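Local structure of SidF, inhibitor of growth family, member 3 (Legionella pneumophila subsp. pneumophila, 4FYE) at residues V71-V83 / L145-V159. The protein probably removes phosphate from phosphoinositide lipids, acting as a phosphatidylinositol phosphate phosphatase of the intracellular pathogen Legionella. The protein carries 1 engineered substitution. Numbering follows the deposited sequence.
Sequences VIQEANNYIDNLV and LAKVEGSLQQFTQAV
Phe-155 is the main bump of this interface, a knob held in a hole formed by Tyr-78, Ile-79, Leu-82 and Val-83 on the facing helix. With CG anti to the backbone N (chi1 165°), its ring is carried across to that helix, where the walls meet it in three ways. Ile-79 lays CD1 over one face in a CH-pi contact, 4.0 Å from the centroid of the Phe-155 ring. Val-83 CG2 comes to the rim in the ring plane, 3.9 Å from Phe-155 CZ, and Tyr-78 also stands at the edge, more loosely, whereas Leu-82 CD1 approaches Phe-155 CE2 obliquely at 3.6 Å. Val-159, from Phe-155's own helix, covers the opposite face with CG2 and also meets Leu-82 tip to tip.

Leu-152 is the next bump, one turn back. Leu-152 CD2 rests 3.5 Å from Ile-79 CD1, and both Leu-152 methyls lie near Tyr-78 CD2 as the two side chains slide past each other in opposite directions. Thr-156 is placed at the edge of the same tyrosine, although the model is too tight there for its exact position to be trusted. Ala-75 CB is a low spot under Val-148 CG1 (4.0 Å). At the N-terminal end, where the backbones are closest, Val-71 is again a large bump; its side chain and that of Leu-145 cross at about a right angle, Val-71 CG1 lying 3.7 Å from Leu-145 CD1.

Segments 71-83 and 145-159, of helices 71-92 and 136-163, run nearly parallel, their axes 15° apart in direction and 10.5 Å at closest approach. Helix 98-119 closes the Phe-155 side, where Phe-112 meets its ring, and Phe-739 of helix 733-741 packs on Val-148 and Leu-152. Glu-74 and Asn-81 bond elsewhere in the protein. The facing side chains are largely apolar and the segments share no hydrogen bonds; their association therefore depends on close fit and buried apolar surface, with no directional bond to set it.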
ATOM      1  N   VAL A  71       5.185 -15.254  22.201  1.00 41.10           N
ATOM      2  CA  VAL A  71       6.405 -15.856  21.580  1.00 46.74           C
ATOM      3  C   VAL A  71       6.347 -17.362  21.308  1.00 43.01           C
ATOM      4  O   VAL A  71       6.891 -17.865  20.324  1.00 41.05           O
ATOM      5  CB  VAL A  71       7.747 -15.496  22.243  1.00 51.97           C
ATOM      6  CG1 VAL A  71       8.003 -14.019  22.126  1.00 58.53           C
ATOM      7  CG2 VAL A  71       7.797 -15.909  23.681  1.00 52.19           C
ATOM      8  N   ILE A  72       5.634 -18.081  22.141  1.00 43.10           N
ATOM      9  CA  ILE A  72       5.309 -19.473  21.767  1.00 44.66           C
ATOM     10  C   ILE A  72       4.641 -19.653  20.399  1.00 41.71           C
ATOM     11  O   ILE A  72       5.111 -20.455  19.585  1.00 41.34           O
ATOM     12  CB  ILE A  72       4.507 -20.177  22.844  1.00 45.32           C
ATOM     13  CG1 ILE A  72       5.345 -20.125  24.122  1.00 45.16           C
ATOM     14  CG2 ILE A  72       4.285 -21.664  22.450  1.00 41.70           C
ATOM     15  CD1 ILE A  72       4.575 -20.676  25.323  1.00 45.52           C
ATOM     16  N   GLN A  73       3.576 -18.896  20.155  1.00 42.44           N
ATOM     17  CA  GLN A  73       2.881 -18.948  18.886  1.00 44.59           C
ATOM     18  C   GLN A  73       3.787 -18.555  17.737  1.00 43.24           C
ATOM     19  O   GLN A  73       3.772 -19.231  16.731  1.00 49.76           O
ATOM     20  CB  GLN A  73       1.603 -18.111  18.873  1.00 44.03           C
ATOM     21  CG  GLN A  73       0.609 -18.526  19.932  1.00 46.32           C
ATOM     22  CD  GLN A  73       0.140 -19.936  19.711  1.00 51.42           C
ATOM     23  OE1 GLN A  73      -0.317 -20.273  18.603  1.00 57.92           O
ATOM     24  NE2 GLN A  73       0.282 -20.787  20.736  1.00 49.22           N
ATOM     25  N   GLU A  74       4.589 -17.512  17.897  1.00 40.64           N
ATOM     26  CA  GLU A  74       5.439 -17.050  16.807  1.00 43.63           C
ATOM     27  C   GLU A  74       6.530 -18.084  16.545  1.00 44.20           C
ATOM     28  O   GLU A  74       6.908 -18.320  15.412  1.00 45.66           O
ATOM     29  CB  GLU A  74       6.092 -15.694  17.145  1.00 41.75           C
ATOM     30  CG  GLU A  74       5.075 -14.565  17.381  1.00 45.44           C
ATOM     31  CD  GLU A  74       4.271 -14.187  16.119  1.00 47.20           C
ATOM     32  OE1 GLU A  74       4.656 -14.516  14.973  1.00 46.11           O
ATOM     33  OE2 GLU A  74       3.217 -13.562  16.276  1.00 46.19           O
ATOM     34  N   ALA A  75       7.065 -18.645  17.611  1.00 42.46           N
ATOM     35  CA  ALA A  75       7.981 -19.770  17.497  1.00 45.07           C
ATOM     36  C   ALA A  75       7.376 -20.932  16.718  1.00 44.77           C
ATOM     37  O   ALA A  75       8.032 -21.460  15.826  1.00 44.05           O
ATOM     38  CB  ALA A  75       8.415 -20.228  18.854  1.00 40.08           C
ATOM     39  N   ASN A  76       6.129 -21.314  17.027  1.00 46.34           N
ATOM     40  CA  ASN A  76       5.445 -22.344  16.232  1.00 44.65           C
ATOM     41  C   ASN A  76       5.289 -21.959  14.781  1.00 47.19           C
ATOM     42  O   ASN A  76       5.552 -22.788  13.933  1.00 50.83           O
ATOM     43  CB  ASN A  76       4.081 -22.680  16.768  1.00 47.37           C
ATOM     44  CG  ASN A  76       4.121 -23.441  18.084  1.00 51.75           C
ATOM     45  OD1 ASN A  76       5.159 -23.797  18.593  1.00 54.07           O
ATOM     46  ND2 ASN A  76       2.973 -23.617  18.662  1.00 51.38           N
ATOM     47  N   ASN A  77       4.882 -20.718  14.488  1.00 42.70           N
ATOM     48  CA  ASN A  77       4.781 -20.228  13.111  1.00 45.83           C
ATOM     49  C   ASN A  77       6.110 -20.309  12.364  1.00 46.66           C
ATOM     50  O   ASN A  77       6.215 -20.833  11.269  1.00 52.46           O
ATOM     51  CB  ASN A  77       4.302 -18.777  13.093  1.00 44.04           C
ATOM     52  CG  ASN A  77       2.875 -18.663  13.530  1.00 47.99           C
ATOM     53  OD1 ASN A  77       2.158 -19.660  13.545  1.00 53.78           O
ATOM     54  ND2 ASN A  77       2.453 -17.460  13.912  1.00 45.41           N
ATOM     55  N   TYR A  78       7.123 -19.771  12.986  1.00 45.57           N
ATOM     56  CA  TYR A  78       8.457 -19.900  12.483  1.00 45.57           C
ATOM     57  C   TYR A  78       8.848 -21.298  12.261  1.00 45.39           C
ATOM     58  O   TYR A  78       9.330 -21.554  11.208  1.00 50.04           O
ATOM     59  CB  TYR A  78       9.476 -19.273  13.420  1.00 43.80           C
ATOM     60  CG  TYR A  78      10.827 -19.257  12.773  1.00 47.02           C
ATOM     61  CD1 TYR A  78      11.198 -18.225  11.948  1.00 42.47           C
ATOM     62  CD2 TYR A  78      11.728 -20.297  12.966  1.00 46.14           C
ATOM     63  CE1 TYR A  78      12.450 -18.204  11.370  1.00 42.86           C
ATOM     64  CE2 TYR A  78      12.963 -20.263  12.406  1.00 44.48           C
ATOM     65  CZ  TYR A  78      13.295 -19.210  11.597  1.00 47.44           C
ATOM     66  OH  TYR A  78      14.525 -19.162  11.024  1.00 53.48           O
ATOM     67  N   ILE A  79       8.662 -22.213  13.235  1.00 48.89           N
ATOM     68  CA  ILE A  79       9.075 -23.589  13.005  1.00 48.39           C
ATOM     69  C   ILE A  79       8.368 -24.173  11.745  1.00 49.14           C
ATOM     70  O   ILE A  79       9.010 -24.666  10.828  1.00 51.71           O
ATOM     71  CB  ILE A  79       8.782 -24.514  14.191  1.00 53.05           C
ATOM     72  CG1 ILE A  79       9.336 -24.032  15.550  1.00 58.09           C
ATOM     73  CG2 ILE A  79       9.196 -25.925  13.895  1.00 46.58           C
ATOM     74  CD1 ILE A  79      10.802 -23.977  15.722  1.00 58.11           C
ATOM     75  N   ASP A  80       7.048 -24.082  11.696  1.00 50.30           N
ATOM     76  CA  ASP A  80       6.236 -24.789  10.729  1.00 53.42           C
ATOM     77  C   ASP A  80       6.464 -24.229   9.359  1.00 52.42           C
ATOM     78  O   ASP A  80       6.505 -24.992   8.385  1.00 56.23           O
ATOM     79  CB  ASP A  80       4.726 -24.643  11.051  1.00 57.00           C
ATOM     80  CG  ASP A  80       4.303 -25.407  12.316  1.00 66.60           C
ATOM     81  OD1 ASP A  80       5.048 -26.304  12.798  1.00 66.75           O
ATOM     82  OD2 ASP A  80       3.209 -25.101  12.854  1.00 72.78           O
ATOM     83  N   ASN A  81       6.573 -22.902   9.283  1.00 50.21           N
ATOM     84  CA  ASN A  81       6.678 -22.231   7.992  1.00 51.28           C
ATOM     85  C   ASN A  81       8.068 -22.492   7.377  1.00 51.43           C
ATOM     86  O   ASN A  81       8.169 -22.720   6.211  1.00 52.62           O
ATOM     87  CB  ASN A  81       6.310 -20.745   8.058  1.00 47.55           C
ATOM     88  CG  ASN A  81       4.794 -20.497   8.313  1.00 47.80           C
ATOM     89  OD1 ASN A  81       3.948 -21.273   7.918  1.00 49.13           O
ATOM     90  ND2 ASN A  81       4.471 -19.402   8.966  1.00 45.57           N
ATOM     91  N   LEU A  82       9.114 -22.545   8.186  1.00 47.47           N
ATOM     92  CA  LEU A  82      10.422 -22.913   7.692  1.00 49.52           C
ATOM     93  C   LEU A  82      10.416 -24.422   7.321  1.00 54.37           C
ATOM     94  O   LEU A  82      10.983 -24.834   6.273  1.00 51.98           O
ATOM     95  CB  LEU A  82      11.481 -22.606   8.766  1.00 51.37           C
ATOM     96  CG  LEU A  82      12.990 -22.558   8.479  1.00 55.06           C
ATOM     97  CD1 LEU A  82      13.850 -23.096   9.642  1.00 46.19           C
ATOM     98  CD2 LEU A  82      13.332 -23.315   7.225  1.00 56.62           C
ATOM     99  N   VAL A  83       9.763 -25.243   8.150  1.00 54.69           N
ATOM    100  CA  VAL A  83       9.699 -26.699   7.858  1.00 54.76           C
ATOM    101  C   VAL A  83       9.086 -26.921   6.524  1.00 54.01           C
ATOM    102  O   VAL A  83       9.542 -27.780   5.798  1.00 57.18           O
ATOM    103  CB  VAL A  83       8.869 -27.506   8.847  1.00 56.37           C
ATOM    104  CG1 VAL A  83       8.373 -28.813   8.208  1.00 56.73           C
ATOM    105  CG2 VAL A  83       9.730 -27.821  10.048  1.00 56.05           C
ATOM    106  N   LEU A 145      11.531 -13.953  24.823  1.00 40.87           N
ATOM    107  CA  LEU A 145      11.806 -13.784  23.466  1.00 40.93           C
ATOM    108  C   LEU A 145      13.262 -13.992  23.131  1.00 43.63           C
ATOM    109  O   LEU A 145      13.502 -14.640  22.142  1.00 44.19           O
ATOM    110  CB  LEU A 145      11.301 -12.426  23.011  1.00 41.68           C
ATOM    111  CG  LEU A 145      11.245 -12.111  21.531  1.00 44.14           C
ATOM    112  CD1 LEU A 145      10.145 -11.127  21.161  1.00 42.26           C
ATOM    113  CD2 LEU A 145      12.618 -11.536  21.209  1.00 45.55           C
ATOM    114  N   ALA A 146      14.215 -13.451  23.902  1.00 41.57           N
ATOM    115  CA  ALA A 146      15.639 -13.653  23.574  1.00 43.51           C
ATOM    116  C   ALA A 146      15.998 -15.159  23.731  1.00 48.98           C
ATOM    117  O   ALA A 146      16.728 -15.740  22.925  1.00 52.93           O
ATOM    118  CB  ALA A 146      16.554 -12.800  24.475  1.00 37.86           C
ATOM    119  N   LYS A 147      15.487 -15.772  24.773  1.00 44.95           N
ATOM    120  CA  LYS A 147      15.607 -17.194  24.929  1.00 49.28           C
ATOM    121  C   LYS A 147      15.187 -17.927  23.644  1.00 48.02           C
ATOM    122  O   LYS A 147      15.892 -18.735  23.105  1.00 50.60           O
ATOM    123  CB  LYS A 147      14.687 -17.638  26.074  1.00 46.61           C
ATOM    124  CG  LYS A 147      15.336 -18.160  27.371  1.00 54.38           C
ATOM    125  CD  LYS A 147      15.594 -17.087  28.409  1.00 57.70           C
ATOM    126  CE  LYS A 147      14.924 -17.416  29.753  1.00 62.61           C
ATOM    127  NZ  LYS A 147      15.577 -18.340  30.753  1.00 68.82           N
ATOM    128  N   VAL A 148      13.984 -17.664  23.188  1.00 46.52           N
ATOM    129  CA  VAL A 148      13.418 -18.354  22.058  1.00 46.77           C
ATOM    130  C   VAL A 148      14.177 -18.090  20.755  1.00 49.93           C
ATOM    131  O   VAL A 148      14.329 -19.006  19.938  1.00 53.15           O
ATOM    132  CB  VAL A 148      11.926 -17.955  21.935  1.00 43.65           C
ATOM    133  CG1 VAL A 148      11.384 -18.199  20.557  1.00 40.24           C
ATOM    134  CG2 VAL A 148      11.126 -18.764  22.946  1.00 42.17           C
ATOM    135  N   GLU A 149      14.663 -16.860  20.578  1.00 47.88           N
ATOM    136  CA  GLU A 149      15.456 -16.512  19.424  1.00 54.46           C
ATOM    137  C   GLU A 149      16.665 -17.398  19.403  1.00 52.33           C
ATOM    138  O   GLU A 149      17.023 -17.907  18.359  1.00 53.53           O
ATOM    139  CB  GLU A 149      15.924 -15.086  19.479  1.00 63.94           C
ATOM    140  CG  GLU A 149      16.643 -14.643  18.212  1.00 85.62           C
ATOM    141  CD  GLU A 149      16.256 -13.223  17.773  1.00108.78           C
ATOM    142  OE1 GLU A 149      15.943 -12.367  18.642  1.00112.57           O
ATOM    143  OE2 GLU A 149      16.257 -12.952  16.546  1.00124.07           O
ATOM    144  N   GLY A 150      17.262 -17.589  20.569  1.00 46.35           N
ATOM    145  CA  GLY A 150      18.402 -18.488  20.726  1.00 48.15           C
ATOM    146  C   GLY A 150      18.043 -19.883  20.222  1.00 52.22           C
ATOM    147  O   GLY A 150      18.786 -20.474  19.461  1.00 56.90           O
ATOM    148  N   SER A 151      16.890 -20.407  20.624  1.00 52.56           N
ATOM    149  CA  SER A 151      16.465 -21.737  20.162  1.00 54.36           C
ATOM    150  C   SER A 151      16.144 -21.783  18.671  1.00 51.32           C
ATOM    151  O   SER A 151      16.394 -22.802  18.025  1.00 50.83           O
ATOM    152  CB  SER A 151      15.272 -22.246  20.961  1.00 52.56           C
ATOM    153  OG  SER A 151      15.493 -21.928  22.311  1.00 64.19           O
ATOM    154  N   LEU A 152      15.606 -20.705  18.129  1.00 46.93           N
ATOM    155  CA  LEU A 152      15.274 -20.702  16.692  1.00 49.92           C
ATOM    156  C   LEU A 152      16.502 -20.595  15.801  1.00 50.44           C
ATOM    157  O   LEU A 152      16.483 -21.116  14.683  1.00 47.69           O
ATOM    158  CB  LEU A 152      14.296 -19.624  16.320  1.00 46.58           C
ATOM    159  CG  LEU A 152      12.932 -19.652  16.984  1.00 49.95           C
ATOM    160  CD1 LEU A 152      12.118 -18.486  16.411  1.00 49.99           C
ATOM    161  CD2 LEU A 152      12.204 -20.977  16.764  1.00 53.73           C
ATOM    162  N   GLN A 153      17.579 -19.995  16.312  1.00 50.71           N
ATOM    163  CA  GLN A 153      18.839 -20.040  15.578  1.00 53.11           C
ATOM    164  C   GLN A 153      19.369 -21.441  15.565  1.00 54.22           C
ATOM    165  O   GLN A 153      19.760 -21.941  14.503  1.00 58.52           O
ATOM    166  CB  GLN A 153      19.889 -19.075  16.125  1.00 53.83           C
ATOM    167  CG  GLN A 153      19.533 -17.678  15.659  1.00 62.51           C
ATOM    168  CD  GLN A 153      19.965 -16.567  16.612  1.00 69.77           C
ATOM    169  OE1 GLN A 153      20.517 -16.816  17.700  1.00 77.91           O
ATOM    170  NE2 GLN A 153      19.730 -15.322  16.194  1.00 70.92           N
ATOM    171  N   GLN A 154      19.373 -22.115  16.713  1.00 52.05           N
ATOM    172  CA  GLN A 154      19.821 -23.525  16.698  1.00 50.52           C
ATOM    173  C   GLN A 154      18.916 -24.388  15.783  1.00 52.79           C
ATOM    174  O   GLN A 154      19.401 -25.232  14.988  1.00 49.04           O
ATOM    175  CB  GLN A 154      19.902 -24.045  18.098  1.00 49.70           C
ATOM    176  CG  GLN A 154      20.999 -23.383  18.937  1.00 48.15           C
ATOM    177  CD  GLN A 154      20.772 -23.704  20.394  1.00 50.04           C
ATOM    178  OE1 GLN A 154      19.674 -24.092  20.749  1.00 54.77           O
ATOM    179  NE2 GLN A 154      21.800 -23.587  21.243  1.00 49.72           N
ATOM    180  N   PHE A 155      17.608 -24.122  15.803  1.00 50.24           N
ATOM    181  CA  PHE A 155      16.732 -24.963  14.987  1.00 53.12           C
ATOM    182  C   PHE A 155      17.020 -24.782  13.502  1.00 52.31           C
ATOM    183  O   PHE A 155      17.146 -25.751  12.775  1.00 51.94           O
ATOM    184  CB  PHE A 155      15.240 -24.727  15.286  1.00 50.36           C
ATOM    185  CG  PHE A 155      14.293 -25.297  14.235  1.00 50.39           C
ATOM    186  CD1 PHE A 155      14.175 -26.683  14.031  1.00 56.24           C
ATOM    187  CD2 PHE A 155      13.549 -24.454  13.432  1.00 49.66           C
ATOM    188  CE1 PHE A 155      13.300 -27.190  13.066  1.00 58.08           C
ATOM    189  CE2 PHE A 155      12.673 -24.938  12.476  1.00 49.82           C
ATOM    190  CZ  PHE A 155      12.537 -26.302  12.284  1.00 54.41           C
ATOM    191  N   THR A 156      17.082 -23.532  13.060  1.00 51.06           N
ATOM    192  CA  THR A 156      17.369 -23.248  11.664  1.00 50.98           C
ATOM    193  C   THR A 156      18.761 -23.758  11.214  1.00 51.86           C
ATOM    194  O   THR A 156      18.897 -24.297  10.143  1.00 55.17           O
ATOM    195  CB  THR A 156      17.081 -21.751  11.252  1.00 51.94           C
ATOM    196  OG1 THR A 156      18.281 -20.997  11.146  1.00 56.05           O
ATOM    197  CG2 THR A 156      16.185 -21.045  12.188  1.00 44.70           C
ATOM    198  N   GLN A 157      19.787 -23.632  12.036  1.00 52.54           N
ATOM    199  CA  GLN A 157      21.101 -24.174  11.667  1.00 54.05           C
ATOM    200  C   GLN A 157      21.011 -25.684  11.371  1.00 58.92           C
ATOM    201  O   GLN A 157      21.762 -26.242  10.511  1.00 59.49           O
ATOM    202  CB  GLN A 157      22.102 -23.842  12.774  1.00 55.03           C
ATOM    203  CG  GLN A 157      23.481 -24.463  12.602  1.00 70.35           C
ATOM    204  CD  GLN A 157      24.179 -24.745  13.938  1.00 74.99           C
ATOM    205  OE1 GLN A 157      23.565 -24.664  15.036  1.00 73.72           O
ATOM    206  NE2 GLN A 157      25.468 -25.062  13.859  1.00 68.86           N
ATOM    207  N   ALA A 158      20.073 -26.335  12.061  1.00 58.66           N
ATOM    208  CA  ALA A 158      19.962 -27.791  12.057  1.00 60.33           C
ATOM    209  C   ALA A 158      19.105 -28.236  10.921  1.00 60.76           C
ATOM    210  O   ALA A 158      19.231 -29.346  10.445  1.00 65.58           O
ATOM    211  CB  ALA A 158      19.367 -28.308  13.355  1.00 57.36           C
ATOM    212  N   VAL A 159      18.207 -27.375  10.499  1.00 61.02           N
ATOM    213  CA  VAL A 159      17.392 -27.631   9.327  1.00 61.34           C
ATOM    214  C   VAL A 159      18.263 -27.472   8.089  1.00 67.02           C
ATOM    215  O   VAL A 159      17.988 -28.101   7.056  1.00 77.05           O
ATOM    216  CB  VAL A 159      16.239 -26.608   9.210  1.00 58.61           C
ATOM    217  CG1 VAL A 159      15.376 -26.878   8.002  1.00 58.41           C
ATOM    218  CG2 VAL A 159      15.363 -26.643  10.420  1.00 62.04           C
TER